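Local coordinates for peptidase S15/CocE/NonD (Thaumarchaeota archaeon SCGC AB-539-E09, PDB 4PF1), which acts as a serine aminopeptidase of the alpha/beta-hydrolase fold, probably releasing residues from the N-terminal end of peptides, at residues I50-K55 / Y99-Q104; F30-R35 / S81-V86; L471-E476 / I572-Q577. All coordinates share one frame; numbering follows the deposited sequence.

In the fold
Contacts 1 and 2 adjoin at one end of the alpha/beta-hydrolase sheet, their centres about 9 Å apart, whereas contact 3 lies on the other side of the chain's centre, in the C-terminal non-catalytic region. Strand 46-54 of contact 1 is flanked by strand 32-40 of contact 2, and the Lys55 ammonium group bonds to the carbonyl of Phe30. Contacts 1 and 3 are buried antiparallel strand pairs, the first almost wholly aliphatic, the second adding a tryptophan, a methionine and a threonine hydroxyl. Contact 2 is only partly buried and joins the sheet's outermost strand within this chain to a short helix through a carboxylate, aromatic rings and water, beside two neighbouring subunits.

Contact 1. Residues I50-K55 / Y99-Q104; sequences IILIPK and YIIVYQ
Ile50-Pro54 and Ile100-Gln104 are paired at an antiparallel step of the alpha/beta-hydrolase sheet, the one where strand 46-54 runs against strand 100-105 at 170° between their directions. Four backbone hydrogen bonds hold the ladder. Around the pair Ile50-Tyr103, Ile50 N gives a nearly straight bond to Tyr103 O (2.7 Å) and Tyr103 N returns one to Ile50 O. Leu52 and Ile101 form the next hydrogen-bonded pair, with Leu52 N 2.8 Å from Ile101 O. Between them, Ile51 and Val102 form a non-hydrogen-bonded pair, and the CA-H of Val102 points at Ile50 O (CA to O 3.2 Å). The next hydrogen-bonded position would probably be Pro54 with Tyr99, but proline has no N-H to give; instead its ring carbon CG rests 3.4 Å from Tyr99 O.

Ile51, Ile53, Ile100 and Val102 share one face. With Ile51 CG1 anti to the carbonyl carbon (chi1 -52°), its CG2 branch leans to the carbonyl side and touches both neighbours, 3.8 Å from Ile100 CG2 and 3.9 Å from Val102 CG2. Ile51 and Val102 lie alongside each other, while Ile51 crosses Ile100 at a slant. Ile100 then uses its other branch, CG1, against Ile53 CG2 (3.9 Å), the two side chains running the same way.

The face of Ile50, Leu52, Ile101 and Tyr103 meets less directly: Leu52 CB sits 3.4 Å from Ile101 O, and Ile50 and Tyr103 turn their ends outward to helix 71-74. Tyr103 OH is bonded to Asn91. On its far side strand 100-105 is followed by the parallel strand 60-67. An antiparallel second strand beside the fourth, with the third beyond it, is the signature strand order of the alpha/beta-hydrolase fold.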
# COMPACT_ATOMS: atom_id res chain seq x y z
N ILE A 50 -24.10 -27.64 13.61
CA ILE A 50 -24.62 -26.28 13.47
C ILE A 50 -25.51 -26.21 12.23
O ILE A 50 -25.01 -26.35 11.11
CB ILE A 50 -23.47 -25.22 13.43
CG1 ILE A 50 -22.42 -25.42 14.58
CG2 ILE A 50 -24.00 -23.78 13.36
CD1 ILE A 50 -23.00 -25.58 16.05
N ILE A 51 -26.81 -26.01 12.43
CA ILE A 51 -27.81 -25.97 11.36
C ILE A 51 -28.30 -24.53 11.15
O ILE A 51 -28.86 -23.92 12.07
CB ILE A 51 -28.98 -26.95 11.67
CG1 ILE A 51 -28.45 -28.37 12.00
CG2 ILE A 51 -29.99 -26.99 10.52
CD1 ILE A 51 -29.23 -29.11 13.09
N LEU A 52 -28.09 -23.99 9.94
CA LEU A 52 -28.51 -22.63 9.59
C LEU A 52 -29.71 -22.69 8.65
O LEU A 52 -29.59 -23.13 7.51
CB LEU A 52 -27.35 -21.83 8.97
CG LEU A 52 -26.01 -21.86 9.72
CD1 LEU A 52 -24.92 -21.23 8.89
CD2 LEU A 52 -26.10 -21.16 11.08
N ILE A 53 -30.89 -22.30 9.16
CA ILE A 53 -32.12 -22.35 8.38
C ILE A 53 -32.54 -20.92 8.00
O ILE A 53 -32.77 -20.11 8.90
CB ILE A 53 -33.26 -23.10 9.13
CG1 ILE A 53 -32.74 -24.39 9.82
CG2 ILE A 53 -34.44 -23.39 8.19
CD1 ILE A 53 -33.53 -24.81 11.05
N PRO A 54 -32.66 -20.60 6.69
CA PRO A 54 -33.13 -19.26 6.32
C PRO A 54 -34.57 -19.04 6.80
O PRO A 54 -35.37 -19.96 6.73
CB PRO A 54 -33.03 -19.26 4.78
CG PRO A 54 -32.19 -20.45 4.43
CD PRO A 54 -32.43 -21.45 5.51
N LYS A 55 -34.87 -17.85 7.33
CA LYS A 55 -36.21 -17.58 7.86
C LYS A 55 -37.28 -17.54 6.75
O LYS A 55 -37.06 -16.95 5.69
CB LYS A 55 -36.23 -16.27 8.67
CG LYS A 55 -35.69 -16.43 10.08
CD LYS A 55 -36.30 -15.42 11.04
CE LYS A 55 -35.89 -15.66 12.47
NZ LYS A 55 -34.62 -14.97 12.81
N TYR A 99 -30.76 -22.45 0.76
CA TYR A 99 -30.55 -23.83 1.20
C TYR A 99 -30.38 -23.84 2.71
O TYR A 99 -30.02 -22.81 3.28
CB TYR A 99 -29.25 -24.41 0.58
CG TYR A 99 -29.33 -24.99 -0.82
CD1 TYR A 99 -30.21 -24.45 -1.77
CD2 TYR A 99 -28.46 -25.98 -1.24
CE1 TYR A 99 -30.25 -24.95 -3.07
CE2 TYR A 99 -28.49 -26.48 -2.54
CZ TYR A 99 -29.39 -25.96 -3.45
OH TYR A 99 -29.44 -26.47 -4.73
N ILE A 100 -30.54 -25.00 3.34
CA ILE A 100 -30.21 -25.14 4.75
C ILE A 100 -28.71 -25.46 4.78
O ILE A 100 -28.27 -26.38 4.08
CB ILE A 100 -31.09 -26.20 5.47
CG1 ILE A 100 -32.52 -25.65 5.71
CG2 ILE A 100 -30.45 -26.64 6.80
CD1 ILE A 100 -33.62 -26.71 5.74
N ILE A 101 -27.91 -24.65 5.48
CA ILE A 101 -26.46 -24.85 5.53
C ILE A 101 -26.09 -25.47 6.88
O ILE A 101 -26.41 -24.92 7.94
CB ILE A 101 -25.69 -23.53 5.25
CG1 ILE A 101 -26.10 -22.95 3.87
CG2 ILE A 101 -24.16 -23.77 5.32
CD1 ILE A 101 -26.08 -21.48 3.77
N VAL A 102 -25.45 -26.66 6.83
CA VAL A 102 -25.10 -27.41 8.04
C VAL A 102 -23.59 -27.65 8.11
O VAL A 102 -22.99 -28.18 7.17
CB VAL A 102 -25.89 -28.75 8.11
CG1 VAL A 102 -25.48 -29.56 9.34
CG2 VAL A 102 -27.40 -28.52 8.11
N TYR A 103 -22.99 -27.30 9.26
CA TYR A 103 -21.57 -27.55 9.56
C TYR A 103 -21.48 -28.39 10.81
O TYR A 103 -22.09 -28.07 11.83
CB TYR A 103 -20.79 -26.24 9.72
CG TYR A 103 -20.24 -25.72 8.41
CD1 TYR A 103 -21.08 -25.15 7.46
CD2 TYR A 103 -18.88 -25.82 8.11
CE1 TYR A 103 -20.59 -24.70 6.23
CE2 TYR A 103 -18.38 -25.35 6.90
CZ TYR A 103 -19.23 -24.80 5.96
OH TYR A 103 -18.75 -24.36 4.76
N GLN A 104 -20.74 -29.50 10.73
CA GLN A 104 -20.62 -30.41 11.86
C GLN A 104 -19.17 -30.63 12.24
O GLN A 104 -18.33 -30.85 11.36
CB GLN A 104 -21.30 -31.76 11.53
CG GLN A 104 -21.23 -32.78 12.68
CD GLN A 104 -21.77 -34.12 12.27
OE1 GLN A 104 -21.16 -34.85 11.48
NE2 GLN A 104 -22.90 -34.50 12.84

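Contact 2. Residues F30-R35 / S81-V86; sequences FDYTRR and SSLSMV
Tyr32, at the start of strand 32-40, lies against Leu83 and Val86, and each part of its side chain finds a different partner. CB lies 3.9 Å from Leu83 CB, with CG close to the same side chain. CG stands between the backbone N and the carbonyl carbon (chi1 70°), a position that turns the ring toward the short helix. Along the ring, the edge at CE1 faces Ser81 O at 3.5 Å, while CZ has Val86 CG2 over one face. At the tip, OH touches Val86 CG1 (3.4 Å), is bonded to Ser80 O and receives a weak bond from Arg34 NH2, whose stronger partner is Thr75 O.

Before the tyrosine, Asp31 grips the same turn twice. Its N bonds to Ser81 O, and its OD1 takes the N-H of Leu83 on the syn lone pair (2.8 Å). A water donates to OD2 (2.6 Å) and accepts from Ser84 N, joining the carboxylate to the next backbone amide. Phe30 lays its ring flat on Ser81, whose CA stands 3.6 Å above the ring centre.

Trp225 of a neighbouring subunit meets the Phe30 ring edge-to-face, and Glu514 of another subunit packs on Ser82. The short, weakly bonded helix at about 83-86 sits against strand 32-40, the outermost strand of the sheet within this chain, and Leu83 packs on Tyr32 and also on Leu52 and Pro54 of the adjacent strand 46-54.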
# COMPACT_ATOMS: atom_id res chain seq x y z
N PHE A 30 -32.79 -11.53 12.87
CA PHE A 30 -31.87 -12.17 11.92
C PHE A 30 -32.67 -12.77 10.76
O PHE A 30 -33.83 -13.14 10.94
CB PHE A 30 -31.03 -13.28 12.62
CG PHE A 30 -29.91 -12.85 13.55
CD1 PHE A 30 -30.00 -11.68 14.29
CD2 PHE A 30 -28.81 -13.67 13.76
CE1 PHE A 30 -28.99 -11.31 15.18
CE2 PHE A 30 -27.79 -13.30 14.64
CZ PHE A 30 -27.89 -12.12 15.35
N ASP A 31 -32.07 -12.86 9.56
CA ASP A 31 -32.78 -13.43 8.42
C ASP A 31 -32.59 -14.97 8.37
O ASP A 31 -32.91 -15.60 7.36
CB ASP A 31 -32.34 -12.76 7.10
CG ASP A 31 -30.92 -13.05 6.63
OD1 ASP A 31 -30.18 -13.73 7.37
OD2 ASP A 31 -30.56 -12.60 5.53
N TYR A 32 -32.08 -15.56 9.47
CA TYR A 32 -31.82 -17.00 9.59
C TYR A 32 -31.94 -17.46 11.04
O TYR A 32 -31.76 -16.65 11.96
CB TYR A 32 -30.42 -17.34 9.03
CG TYR A 32 -29.27 -16.84 9.89
CD1 TYR A 32 -28.83 -15.52 9.79
CD2 TYR A 32 -28.62 -17.68 10.78
CE1 TYR A 32 -27.78 -15.05 10.58
CE2 TYR A 32 -27.57 -17.22 11.58
CZ TYR A 32 -27.15 -15.90 11.47
OH TYR A 32 -26.10 -15.44 12.24
N THR A 33 -32.19 -18.76 11.25
CA THR A 33 -32.25 -19.36 12.59
C THR A 33 -31.04 -20.29 12.75
O THR A 33 -30.70 -21.03 11.82
CB THR A 33 -33.59 -20.07 12.81
OG1 THR A 33 -34.64 -19.10 12.69
CG2 THR A 33 -33.69 -20.75 14.17
N ARG A 34 -30.39 -20.24 13.91
CA ARG A 34 -29.21 -21.05 14.21
C ARG A 34 -29.58 -22.16 15.20
O ARG A 34 -29.87 -21.88 16.36
CB ARG A 34 -28.08 -20.16 14.75
CG ARG A 34 -26.74 -20.87 14.92
CD ARG A 34 -25.69 -19.93 15.51
NE ARG A 34 -25.27 -18.91 14.55
CZ ARG A 34 -24.23 -19.04 13.73
NH1 ARG A 34 -23.48 -20.14 13.77
NH2 ARG A 34 -23.92 -18.07 12.88
N ARG A 35 -29.58 -23.42 14.72
CA ARG A 35 -29.88 -24.59 15.55
C ARG A 35 -28.60 -25.35 15.88
O ARG A 35 -27.90 -25.80 14.97
CB ARG A 35 -30.89 -25.52 14.85
CG ARG A 35 -32.33 -25.27 15.26
CD ARG A 35 -33.26 -26.34 14.70
NE ARG A 35 -33.15 -27.61 15.43
CZ ARG A 35 -34.02 -28.61 15.31
NH1 ARG A 35 -35.07 -28.50 14.51
NH2 ARG A 35 -33.84 -29.73 16.01
N SER A 81 -26.05 -10.59 11.51
CA SER A 81 -27.47 -10.91 11.57
C SER A 81 -27.95 -11.42 10.21
O SER A 81 -29.10 -11.85 10.07
CB SER A 81 -28.26 -9.67 11.99
OG SER A 81 -28.02 -8.58 11.12
N SER A 82 -27.06 -11.38 9.20
CA SER A 82 -27.34 -11.81 7.83
C SER A 82 -26.69 -13.16 7.54
O SER A 82 -25.51 -13.36 7.84
CB SER A 82 -26.84 -10.75 6.84
OG SER A 82 -27.07 -11.13 5.50
N LEU A 83 -27.46 -14.09 6.93
CA LEU A 83 -26.99 -15.44 6.57
C LEU A 83 -25.84 -15.38 5.55
O LEU A 83 -24.89 -16.16 5.65
CB LEU A 83 -28.16 -16.30 6.03
CG LEU A 83 -27.81 -17.74 5.59
CD1 LEU A 83 -27.32 -18.59 6.76
CD2 LEU A 83 -28.99 -18.39 4.89
N SER A 84 -25.92 -14.43 4.61
CA SER A 84 -24.92 -14.22 3.56
C SER A 84 -23.52 -13.88 4.13
O SER A 84 -22.52 -14.15 3.47
CB SER A 84 -25.36 -13.10 2.63
OG SER A 84 -25.58 -11.90 3.35
N MET A 85 -23.47 -13.29 5.34
CA MET A 85 -22.24 -12.82 5.98
C MET A 85 -21.61 -13.82 6.97
O MET A 85 -20.42 -13.67 7.29
CB MET A 85 -22.49 -11.49 6.70
CG MET A 85 -22.90 -10.35 5.79
SD MET A 85 -21.54 -9.74 4.76
CE MET A 85 -20.53 -8.90 5.99
N VAL A 86 -22.38 -14.79 7.49
CA VAL A 86 -21.88 -15.74 8.49
C VAL A 86 -21.24 -17.00 7.85
O VAL A 86 -20.37 -17.62 8.47
CB VAL A 86 -22.95 -16.15 9.55
CG1 VAL A 86 -23.29 -14.98 10.46
CG2 VAL A 86 -24.21 -16.72 8.89
O HOH W 1 -28.83 -13.34 3.74

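Contact 3. Residues L471-E476 / I572-Q577; sequences LVWATE and IMVQVQ
Thr475 and Ile572 close one end of the antiparallel pairing between strands 471-474 and 571-577. Thr475 N bonds to Ile572 O (3.0 Å), but the return bond goes to a side chain: Ile572 N gives an almost straight bond, 175° at the hydrogen, to Thr475 OG1 at 3.1 Å. With chi1 at 71°, OG1 lies between the backbone N and the carbonyl carbon, where it also donates to Glu476 O. The hydroxyl thus stands in for a strand carbonyl just past the strand's end. Were this residue an alanine, Ile572 N would probably be left without its acceptor, and the loss of CG2 would be likely to open a gap beside Ile572 CB.

Farther along, Leu471 with Val576 and Trp473 with Val574 are hydrogen-bonded pairs. The indole of Trp473 crosses toward the opposite strand, its CZ3 edge 3.7 Å from Val576 CG2 and its CE3 3.8 Å from Val574 CG1. On the other face the bent end of Met573 (chi3 -83°) brings CE to 3.7 Å from Val472 CG1, and Gln575 NE2 makes a weak bond to Met573 SD.

Outside this shell, Asp426 takes the indole N-H of Trp473, Thr464 and Lys506 hold Gln575 OE1, and Gln461 O takes the NE2 N-H. Val610 of strand 606-625, which belongs to another sheet, lies against Leu471, Trp473 and Val576, while Lys434 of a neighbouring subunit packs on Val472. The chemistry implies an apolar layer between two sheets on the Trp473 face, its indole N-H satisfied by Asp426, and on the other face a buried amide, Gln575, held by its own polar partners.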
# COMPACT_ATOMS: atom_id res chain seq x y z
N LEU A 471 20.39 -26.17 -11.92
CA LEU A 471 20.59 -26.28 -13.36
C LEU A 471 19.45 -25.61 -14.09
O LEU A 471 18.31 -25.66 -13.61
CB LEU A 471 20.72 -27.74 -13.81
CG LEU A 471 21.94 -28.53 -13.32
CD1 LEU A 471 21.91 -29.93 -13.85
CD2 LEU A 471 23.26 -27.84 -13.71
N VAL A 472 19.75 -24.93 -15.20
CA VAL A 472 18.74 -24.18 -15.95
C VAL A 472 18.84 -24.49 -17.46
O VAL A 472 19.94 -24.56 -18.01
CB VAL A 472 18.85 -22.64 -15.69
CG1 VAL A 472 17.65 -21.89 -16.27
CG2 VAL A 472 19.00 -22.32 -14.20
N TRP A 473 17.67 -24.68 -18.11
CA TRP A 473 17.53 -24.88 -19.55
C TRP A 473 16.34 -24.07 -20.03
O TRP A 473 15.31 -24.03 -19.35
CB TRP A 473 17.35 -26.36 -19.91
CG TRP A 473 18.46 -27.26 -19.46
CD1 TRP A 473 19.62 -27.54 -20.12
CD2 TRP A 473 18.49 -28.03 -18.25
NE1 TRP A 473 20.38 -28.43 -19.40
CE2 TRP A 473 19.71 -28.75 -18.24
CE3 TRP A 473 17.60 -28.20 -17.18
CZ2 TRP A 473 20.06 -29.62 -17.20
CZ3 TRP A 473 17.95 -29.06 -16.15
CH2 TRP A 473 19.15 -29.77 -16.18
N ALA A 474 16.46 -23.42 -21.19
CA ALA A 474 15.37 -22.62 -21.74
C ALA A 474 15.36 -22.63 -23.25
O ALA A 474 16.43 -22.67 -23.88
CB ALA A 474 15.48 -21.18 -21.23
N THR A 475 14.16 -22.59 -23.85
CA THR A 475 14.00 -22.50 -25.30
C THR A 475 14.30 -21.07 -25.74
O THR A 475 14.42 -20.18 -24.89
CB THR A 475 12.55 -22.89 -25.71
OG1 THR A 475 11.65 -21.85 -25.30
CG2 THR A 475 12.09 -24.23 -25.13
N GLU A 476 14.38 -20.82 -27.05
CA GLU A 476 14.52 -19.45 -27.56
C GLU A 476 13.11 -18.80 -27.49
O GLU A 476 12.14 -19.55 -27.35
CB GLU A 476 15.09 -19.44 -28.99
CG GLU A 476 16.60 -19.64 -29.06
CD GLU A 476 17.45 -18.67 -28.25
OE1 GLU A 476 17.25 -17.44 -28.39
OE2 GLU A 476 18.34 -19.14 -27.50
N ILE A 572 10.07 -21.46 -22.69
CA ILE A 572 9.74 -22.60 -21.83
C ILE A 572 11.02 -22.91 -21.07
O ILE A 572 12.08 -23.07 -21.69
CB ILE A 572 9.18 -23.84 -22.59
CG1 ILE A 572 7.97 -23.46 -23.48
CG2 ILE A 572 8.80 -24.95 -21.59
CD1 ILE A 572 7.62 -24.46 -24.56
N MET A 573 10.96 -22.91 -19.73
CA MET A 573 12.14 -23.15 -18.91
C MET A 573 12.00 -24.39 -18.04
O MET A 573 10.92 -24.70 -17.55
CB MET A 573 12.44 -21.92 -18.04
CG MET A 573 13.63 -22.09 -17.11
SD MET A 573 13.98 -20.59 -16.17
CE MET A 573 14.94 -19.67 -17.37
N VAL A 574 13.13 -25.08 -17.83
CA VAL A 574 13.24 -26.22 -16.94
C VAL A 574 14.37 -25.92 -15.93
O VAL A 574 15.49 -25.58 -16.33
CB VAL A 574 13.46 -27.56 -17.70
CG1 VAL A 574 13.84 -28.69 -16.74
CG2 VAL A 574 12.22 -27.93 -18.50
N GLN A 575 14.05 -26.01 -14.63
CA GLN A 575 15.02 -25.83 -13.55
C GLN A 575 15.11 -27.11 -12.73
O GLN A 575 14.08 -27.71 -12.42
CB GLN A 575 14.67 -24.62 -12.66
CG GLN A 575 15.10 -23.28 -13.26
CD GLN A 575 14.87 -22.09 -12.34
OE1 GLN A 575 14.85 -22.21 -11.11
NE2 GLN A 575 14.74 -20.91 -12.93
N VAL A 576 16.34 -27.58 -12.45
CA VAL A 576 16.58 -28.79 -11.64
C VAL A 576 17.49 -28.45 -10.44
O VAL A 576 18.54 -27.82 -10.61
CB VAL A 576 17.12 -29.98 -12.49
CG1 VAL A 576 17.70 -31.09 -11.61
CG2 VAL A 576 16.03 -30.55 -13.40
N GLN A 577 17.07 -28.86 -9.24
CA GLN A 577 17.82 -28.64 -7.99
C GLN A 577 17.66 -29.86 -7.07
O GLN A 577 16.91 -30.78 -7.40
CB GLN A 577 17.38 -27.33 -7.31
CG GLN A 577 15.88 -27.22 -7.04
CD GLN A 577 15.50 -25.84 -6.60
OE1 GLN A 577 15.69 -24.86 -7.33
NE2 GLN A 577 14.93 -25.72 -5.41